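Local coordinates for protein putative dehydrogenase (Amycolatopsis orientalis, PDB 5FWN) that probably reduces imines to amines with NADPH as hydride donor, in the manner of the imine reductases and reductive aminases, at residues Lys220-Thr225 and Gly233-Leu238; Lys266-Arg271 and Tyr283-Leu288. One frame throughout, in Å; residues are numbered along the deposited sequence.

How the contacts relate
Contacts 1 and 2 both lie in the helical C-terminal domain, each centred about 26 Å from the centre of the chain, and neither includes a residue known to bind NADP(+). Contact 1 holds K220, A221 and A223 of a calcium site seen in this protein, and in contact 2 the side chain of L288 is about 8 Å from that of R290, of a second calcium site. Their centres are 14 Å apart. E222 OE1 of contact 1 meets Y283 N of contact 2 at 2.9 Å, a probable hydrogen bond; Y283 CE2 packs 3.7 Å from P224 CD, and L238 CD2 lies 4.1 Å from L269 CD2. Both contacts also touch the second subunit.

Contact 1: Lys220-Thr225 and Gly233-Leu238; sequences KAEAPT and GDAGSL
E222 reaches A235 by placing CG anti to its own carbonyl carbon (chi1 -74°) and then bending at chi2 (-73°), which turns the carboxylate to the loop before helix 238-254. D234 sets CG between its backbone N and carbonyl carbon (chi1 70°), and its OD1 accepts from G236 N at 2.9 Å, closing an Asx turn. The contact thus joins the end of helix 199-222 to a turn leading into the next helix, which S237 N-caps through a bond from M240 N to its OG. E222 OE2 receives A235 N at 2.9 Å through its anti lone pair, in a somewhat bent bond, while CB of A235 lies 3.2 Å from the same OE2. A small residue fits beside that oxygen, and glycine suits position 236 because phi there is positive. A221, a methyl alone, packs its CB 3.4 Å from G233 O. K220, A221 and A223 join I226 in a calcium site seen in this protein, so the helix end and the loop after it also serve a metal. D234 OD2 stands 3.9 Å from E222 OE2, a closeness of like charges that is probably eased by the N-H and a water donating to OE2. Were E222 cut back to an alanine, A235 N and that bridging water would probably lose the acceptor that ties the turn to the helix end. The water extends the grip: it donates to E222 OE2 at 2.6 Å and to the carbonyl G236 O at 2.5 Å.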
ATOM      1  N   LYS A 220       6.675  -1.267  -8.909  1.00 23.27           N
ATOM      2  CA  LYS A 220       7.342  -2.097  -9.954  1.00 24.74           C
ATOM      3  C   LYS A 220       8.197  -1.282 -10.914  1.00 25.67           C
ATOM      4  O   LYS A 220       9.275  -1.735 -11.289  1.00 25.15           O
ATOM      5  CB  LYS A 220       6.350  -2.852 -10.783  1.00 25.04           C
ATOM      6  CG  LYS A 220       5.720  -4.014 -10.063  1.00 30.80           C
ATOM      7  CD  LYS A 220       4.721  -4.632 -11.023  1.00 32.39           C
ATOM      8  CE  LYS A 220       4.157  -5.933 -10.561  1.00 33.72           C
ATOM      9  NZ  LYS A 220       2.931  -6.222 -11.371  1.00 34.43           N
ATOM     10  N   ALA A 221       7.727  -0.077 -11.252  1.00 23.59           N
ATOM     11  CA  ALA A 221       8.468   0.820 -12.108  1.00 23.26           C
ATOM     12  C   ALA A 221       9.758   1.299 -11.429  1.00 26.19           C
ATOM     13  O   ALA A 221      10.773   1.421 -12.070  1.00 27.97           O
ATOM     14  CB  ALA A 221       7.617   2.012 -12.509  1.00 22.03           C
ATOM     15  N   GLU A 222       9.723   1.602 -10.136  1.00 26.35           N
ATOM     16  CA  GLU A 222      10.928   1.990  -9.446  1.00 23.71           C
ATOM     17  C   GLU A 222      11.869   0.806  -9.208  1.00 24.49           C
ATOM     18  O   GLU A 222      13.054   1.025  -9.087  1.00 24.67           O
ATOM     19  CB  GLU A 222      10.585   2.658  -8.114  1.00 23.91           C
ATOM     20  CG  GLU A 222      10.032   4.071  -8.294  1.00 25.25           C
ATOM     21  CD  GLU A 222      11.118   5.054  -8.703  1.00 23.46           C
ATOM     22  OE1 GLU A 222      12.311   4.863  -8.275  1.00 24.25           O
ATOM     23  OE2 GLU A 222      10.788   6.002  -9.478  1.00 26.47           O
ATOM     24  N   ALA A 223      11.340  -0.414  -9.090  1.00 23.30           N
ATOM     25  CA  ALA A 223      12.132  -1.579  -8.698  1.00 25.27           C
ATOM     26  C   ALA A 223      13.096  -1.819  -9.868  1.00 26.35           C
ATOM     27  O   ALA A 223      12.644  -2.091 -10.956  1.00 28.68           O
ATOM     28  CB  ALA A 223      11.258  -2.789  -8.464  1.00 24.75           C
ATOM     29  N   PRO A 224      14.418  -1.654  -9.649  1.00 30.57           N
ATOM     30  CA  PRO A 224      15.305  -1.763 -10.833  1.00 31.46           C
ATOM     31  C   PRO A 224      15.359  -3.173 -11.459  1.00 29.95           C
ATOM     32  O   PRO A 224      15.869  -3.326 -12.563  1.00 30.93           O
ATOM     33  CB  PRO A 224      16.690  -1.318 -10.307  1.00 30.34           C
ATOM     34  CG  PRO A 224      16.592  -1.256  -8.816  1.00 32.04           C
ATOM     35  CD  PRO A 224      15.147  -1.249  -8.423  1.00 30.18           C
ATOM     36  N   THR A 225      14.859  -4.184 -10.749  1.00 29.09           N
ATOM     37  CA  THR A 225      14.882  -5.543 -11.278  1.00 31.42           C
ATOM     38  C   THR A 225      13.599  -5.961 -11.991  1.00 30.88           C
ATOM     39  O   THR A 225      13.531  -7.089 -12.419  1.00 30.28           O
ATOM     40  CB  THR A 225      15.245  -6.566 -10.166  1.00 33.08           C
ATOM     41  OG1 THR A 225      14.389  -6.394  -9.031  1.00 37.55           O
ATOM     42  CG2 THR A 225      16.668  -6.374  -9.724  1.00 37.12           C
ATOM     43  N   GLY A 233       6.392   4.891 -17.302  1.00 48.83           N
ATOM     44  CA  GLY A 233       6.947   5.938 -16.461  1.00 51.94           C
ATOM     45  C   GLY A 233       7.584   5.429 -15.177  1.00 50.20           C
ATOM     46  O   GLY A 233       7.893   4.236 -15.037  1.00 50.41           O
ATOM     47  N   ASP A 234       7.770   6.355 -14.235  1.00 41.67           N
ATOM     48  CA  ASP A 234       8.168   6.028 -12.846  1.00 36.35           C
ATOM     49  C   ASP A 234       7.782   7.132 -11.823  1.00 35.37           C
ATOM     50  O   ASP A 234       6.980   7.996 -12.136  1.00 31.31           O
ATOM     51  CB  ASP A 234       9.642   5.607 -12.798  1.00 36.64           C
ATOM     52  CG  ASP A 234      10.600   6.727 -13.045  1.00 40.01           C
ATOM     53  OD1 ASP A 234      10.220   7.894 -13.014  1.00 40.93           O
ATOM     54  OD2 ASP A 234      11.790   6.444 -13.239  1.00 44.14           O
ATOM     55  N   ALA A 235       8.311   7.093 -10.605  1.00 33.15           N
ATOM     56  CA  ALA A 235       7.939   8.082  -9.600  1.00 32.32           C
ATOM     57  C   ALA A 235       8.502   9.487  -9.864  1.00 29.74           C
ATOM     58  O   ALA A 235       8.150  10.413  -9.160  1.00 34.65           O
ATOM     59  CB  ALA A 235       8.358   7.607  -8.215  1.00 30.83           C
ATOM     60  N   GLY A 236       9.414   9.652 -10.813  1.00 30.28           N
ATOM     61  CA  GLY A 236      10.074  10.948 -11.057  1.00 28.46           C
ATOM     62  C   GLY A 236      11.188  11.185 -10.048  1.00 30.37           C
ATOM     63  O   GLY A 236      11.433  10.352  -9.148  1.00 31.17           O
ATOM     64  N   SER A 237      11.887  12.299 -10.200  1.00 28.75           N
ATOM     65  CA  SER A 237      13.092  12.557  -9.399  1.00 30.04           C
ATOM     66  C   SER A 237      12.733  12.839  -7.959  1.00 28.18           C
ATOM     67  O   SER A 237      11.593  13.219  -7.652  1.00 30.56           O
ATOM     68  CB  SER A 237      13.812  13.766  -9.945  1.00 29.85           C
ATOM     69  OG  SER A 237      12.975  14.911  -9.838  1.00 32.06           O
ATOM     70  N   LEU A 238      13.710  12.707  -7.080  1.00 29.25           N
ATOM     71  CA  LEU A 238      13.501  13.059  -5.681  1.00 30.20           C
ATOM     72  C   LEU A 238      12.946  14.483  -5.505  1.00 32.33           C
ATOM     73  O   LEU A 238      11.991  14.709  -4.748  1.00 26.22           O
ATOM     74  CB  LEU A 238      14.790  12.876  -4.877  1.00 31.18           C
ATOM     75  CG  LEU A 238      15.278  11.446  -4.655  1.00 30.65           C
ATOM     76  CD1 LEU A 238      16.575  11.461  -3.853  1.00 32.91           C
ATOM     77  CD2 LEU A 238      14.256  10.631  -3.902  1.00 30.81           C
TER
HETATM   78  O   HOH W   1      12.373   8.050  -9.544  1.00 25.04           O

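Contact 2: Lys266-Arg271 and Tyr283-Leu288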
ATOM      1  N   LYS A 266       8.496  13.679   3.589  1.00 20.53           N
ATOM      2  CA  LYS A 266       9.351  14.719   2.998  1.00 20.51           C
ATOM      3  C   LYS A 266      10.755  14.730   3.615  1.00 21.00           C
ATOM      4  O   LYS A 266      11.706  14.850   2.847  1.00 17.07           O
ATOM      5  CB  LYS A 266       8.738  16.107   3.116  1.00 22.42           C
ATOM      6  CG  LYS A 266       9.569  17.199   2.477  1.00 24.32           C
ATOM      7  CD  LYS A 266       8.999  18.550   2.831  1.00 29.57           C
ATOM      8  CE  LYS A 266       9.931  19.673   2.413  1.00 32.90           C
ATOM      9  NZ  LYS A 266      11.113  19.851   3.280  1.00 35.53           N
ATOM     10  N   GLU A 267      10.878  14.555   4.948  1.00 21.08           N
ATOM     11  CA  GLU A 267      12.212  14.568   5.591  1.00 24.00           C
ATOM     12  C   GLU A 267      13.094  13.449   5.119  1.00 26.30           C
ATOM     13  O   GLU A 267      14.305  13.633   4.926  1.00 23.74           O
ATOM     14  CB  GLU A 267      12.123  14.505   7.097  1.00 26.54           C
ATOM     15  CG  GLU A 267      11.559  15.802   7.639  1.00 31.19           C
ATOM     16  CD  GLU A 267      11.228  15.813   9.139  1.00 34.59           C
ATOM     17  OE1 GLU A 267      10.865  14.753   9.677  1.00 36.32           O
ATOM     18  OE2 GLU A 267      11.218  16.895   9.764  1.00 34.33           O
ATOM     19  N   LEU A 268      12.471  12.290   4.899  1.00 27.02           N
ATOM     20  CA  LEU A 268      13.159  11.170   4.289  1.00 26.30           C
ATOM     21  C   LEU A 268      13.747  11.529   2.918  1.00 22.43           C
ATOM     22  O   LEU A 268      14.902  11.207   2.630  1.00 22.91           O
ATOM     23  CB  LEU A 268      12.184   9.999   4.178  1.00 29.89           C
ATOM     24  CG  LEU A 268      12.727   8.610   4.054  1.00 36.40           C
ATOM     25  CD1 LEU A 268      13.715   8.366   5.188  1.00 39.30           C
ATOM     26  CD2 LEU A 268      11.520   7.657   4.151  1.00 41.58           C
ATOM     27  N   LEU A 269      12.949  12.133   2.043  1.00 20.60           N
ATOM     28  CA  LEU A 269      13.437  12.504   0.724  1.00 22.53           C
ATOM     29  C   LEU A 269      14.538  13.577   0.826  1.00 26.31           C
ATOM     30  O   LEU A 269      15.454  13.557   0.040  1.00 26.00           O
ATOM     31  CB  LEU A 269      12.309  13.002  -0.194  1.00 22.14           C
ATOM     32  CG  LEU A 269      11.172  12.015  -0.463  1.00 24.05           C
ATOM     33  CD1 LEU A 269      10.311  12.495  -1.625  1.00 25.46           C
ATOM     34  CD2 LEU A 269      11.675  10.585  -0.740  1.00 24.75           C
ATOM     35  N   ASP A 270      14.395  14.545   1.730  1.00 26.65           N
ATOM     36  CA  ASP A 270      15.432  15.590   1.926  1.00 29.77           C
ATOM     37  C   ASP A 270      16.763  14.938   2.363  1.00 32.47           C
ATOM     38  O   ASP A 270      17.793  15.304   1.840  1.00 31.26           O
ATOM     39  CB  ASP A 270      15.017  16.595   2.982  1.00 29.28           C
ATOM     40  CG  ASP A 270      13.833  17.502   2.538  1.00 28.21           C
ATOM     41  OD1 ASP A 270      13.580  17.691   1.333  1.00 32.31           O
ATOM     42  OD2 ASP A 270      13.134  17.999   3.431  1.00 27.20           O
ATOM     43  N   ARG A 271      16.704  13.912   3.236  1.00 33.42           N
ATOM     44  CA  ARG A 271      17.894  13.118   3.559  1.00 34.91           C
ATOM     45  C   ARG A 271      18.440  12.437   2.308  1.00 36.03           C
ATOM     46  O   ARG A 271      19.636  12.440   2.094  1.00 43.90           O
ATOM     47  CB  ARG A 271      17.653  12.088   4.687  1.00 34.25           C
ATOM     48  CG  ARG A 271      17.474  12.692   6.080  1.00 35.43           C
ATOM     49  CD  ARG A 271      17.383  11.719   7.264  1.00 37.38           C
ATOM     50  NE  ARG A 271      16.194  10.840   7.406  1.00 44.43           N
ATOM     51  CZ  ARG A 271      15.001  11.179   7.959  1.00 48.78           C
ATOM     52  NH1 ARG A 271      14.745  12.408   8.466  1.00 49.92           N
ATOM     53  NH2 ARG A 271      14.028  10.274   7.991  1.00 46.63           N
ATOM     54  N   TYR A 283      13.743   5.159  -5.743  1.00 22.60           N
ATOM     55  CA  TYR A 283      14.115   3.880  -5.178  1.00 22.09           C
ATOM     56  C   TYR A 283      15.353   4.007  -4.335  1.00 23.35           C
ATOM     57  O   TYR A 283      15.466   3.317  -3.318  1.00 21.59           O
ATOM     58  CB  TYR A 283      14.316   2.819  -6.283  1.00 23.66           C
ATOM     59  CG  TYR A 283      14.239   1.439  -5.759  1.00 25.56           C
ATOM     60  CD1 TYR A 283      13.013   0.796  -5.641  1.00 25.72           C
ATOM     61  CD2 TYR A 283      15.401   0.764  -5.329  1.00 27.40           C
ATOM     62  CE1 TYR A 283      12.934  -0.481  -5.118  1.00 26.35           C
ATOM     63  CE2 TYR A 283      15.325  -0.509  -4.818  1.00 25.76           C
ATOM     64  CZ  TYR A 283      14.081  -1.118  -4.724  1.00 24.27           C
ATOM     65  OH  TYR A 283      13.974  -2.357  -4.196  1.00 28.84           O
ATOM     66  N   SER A 284      16.270   4.921  -4.714  1.00 24.43           N
ATOM     67  CA  SER A 284      17.524   5.164  -3.958  1.00 23.89           C
ATOM     68  C   SER A 284      17.324   5.570  -2.475  1.00 23.71           C
ATOM     69  O   SER A 284      18.223   5.371  -1.671  1.00 24.54           O
ATOM     70  CB  SER A 284      18.438   6.221  -4.684  1.00 27.32           C
ATOM     71  OG  SER A 284      17.882   7.544  -4.532  1.00 32.91           O
ATOM     72  N   VAL A 285      16.145   6.055  -2.084  1.00 23.67           N
ATOM     73  CA  VAL A 285      15.813   6.204  -0.658  1.00 24.44           C
ATOM     74  C   VAL A 285      16.202   4.934   0.133  1.00 24.61           C
ATOM     75  O   VAL A 285      16.615   5.021   1.294  1.00 24.41           O
ATOM     76  CB  VAL A 285      14.300   6.467  -0.468  1.00 26.47           C
ATOM     77  CG1 VAL A 285      13.857   6.218   0.952  1.00 26.55           C
ATOM     78  CG2 VAL A 285      13.949   7.885  -0.871  1.00 28.26           C
ATOM     79  N   ILE A 286      16.076   3.769  -0.481  1.00 20.87           N
ATOM     80  CA  ILE A 286      16.369   2.499   0.208  1.00 21.99           C
ATOM     81  C   ILE A 286      17.807   2.446   0.753  1.00 22.66           C
ATOM     82  O   ILE A 286      18.091   1.790   1.792  1.00 21.49           O
ATOM     83  CB  ILE A 286      16.096   1.303  -0.714  1.00 20.37           C
ATOM     84  CG1 ILE A 286      15.936   0.004   0.118  1.00 20.78           C
ATOM     85  CG2 ILE A 286      17.211   1.160  -1.791  1.00 19.60           C
ATOM     86  CD1 ILE A 286      15.608  -1.220  -0.727  1.00 20.48           C
ATOM     87  N   GLU A 287      18.696   3.171   0.061  1.00 23.23           N
ATOM     88  CA  GLU A 287      20.097   3.219   0.432  1.00 25.32           C
ATOM     89  C   GLU A 287      20.298   3.923   1.746  1.00 26.64           C
ATOM     90  O   GLU A 287      21.303   3.722   2.356  1.00 25.31           O
ATOM     91  CB  GLU A 287      21.001   3.833  -0.657  1.00 22.94           C
ATOM     92  CG  GLU A 287      20.978   3.114  -2.011  1.00 24.23           C
ATOM     93  CD  GLU A 287      21.181   1.590  -1.938  1.00 25.81           C
ATOM     94  OE1 GLU A 287      21.755   1.076  -0.965  1.00 28.61           O
ATOM     95  OE2 GLU A 287      20.735   0.879  -2.847  1.00 29.28           O
ATOM     96  N   LEU A 288      19.354   4.717   2.203  1.00 27.31           N
ATOM     97  CA  LEU A 288      19.493   5.264   3.556  1.00 28.49           C
ATOM     98  C   LEU A 288      19.446   4.204   4.654  1.00 27.65           C
ATOM     99  O   LEU A 288      19.888   4.486   5.737  1.00 25.69           O
ATOM    100  CB  LEU A 288      18.417   6.283   3.856  1.00 27.59           C
ATOM    101  CG  LEU A 288      18.367   7.585   3.013  1.00 30.36           C
ATOM    102  CD1 LEU A 288      17.029   8.257   3.286  1.00 29.58           C
ATOM    103  CD2 LEU A 288      19.560   8.528   3.279  1.00 28.68           C
TER
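L269 and V285 bring their CA atoms to 6.9 Å, the closest CA pair between 266-271, on helix 260-275, and the 3-10 segment 283-288. The bond from L288 N to V285 O sets these two residues one 3-10 turn apart, so both turn their side chains to the helix. V285, with CG1 anti to its backbone N (chi1 163°), spreads its two methyls between neighbouring leucines: CG2 touches L269 CD2 at 3.5 Å, and CG1 meets L268 CG at 4.1 Å where the side chains cross at about a right angle. The branched valine can thus serve two partners at once. L288 slides past L268 in the opposite direction, its CD1 3.8 Å from L268 CD1 and 3.7 Å from L268 O. The leucines supply the length and purely apolar surface that such packing needs. On the solvent-exposed side R271 contributes its aliphatic base, CB lying 4.1 Å from L288 CD1, while the chain bends at chi3 (-69°) and one guanidinium face has E267 O and L268 CA above it, both displaced toward the rim of the group. Helix 238-254 flanks this helix, with V242 against L269. The second subunit adds N183 against L268 and L186 against V285, so this packing joins the C-terminal segment both to its own helices and to the dimer interface.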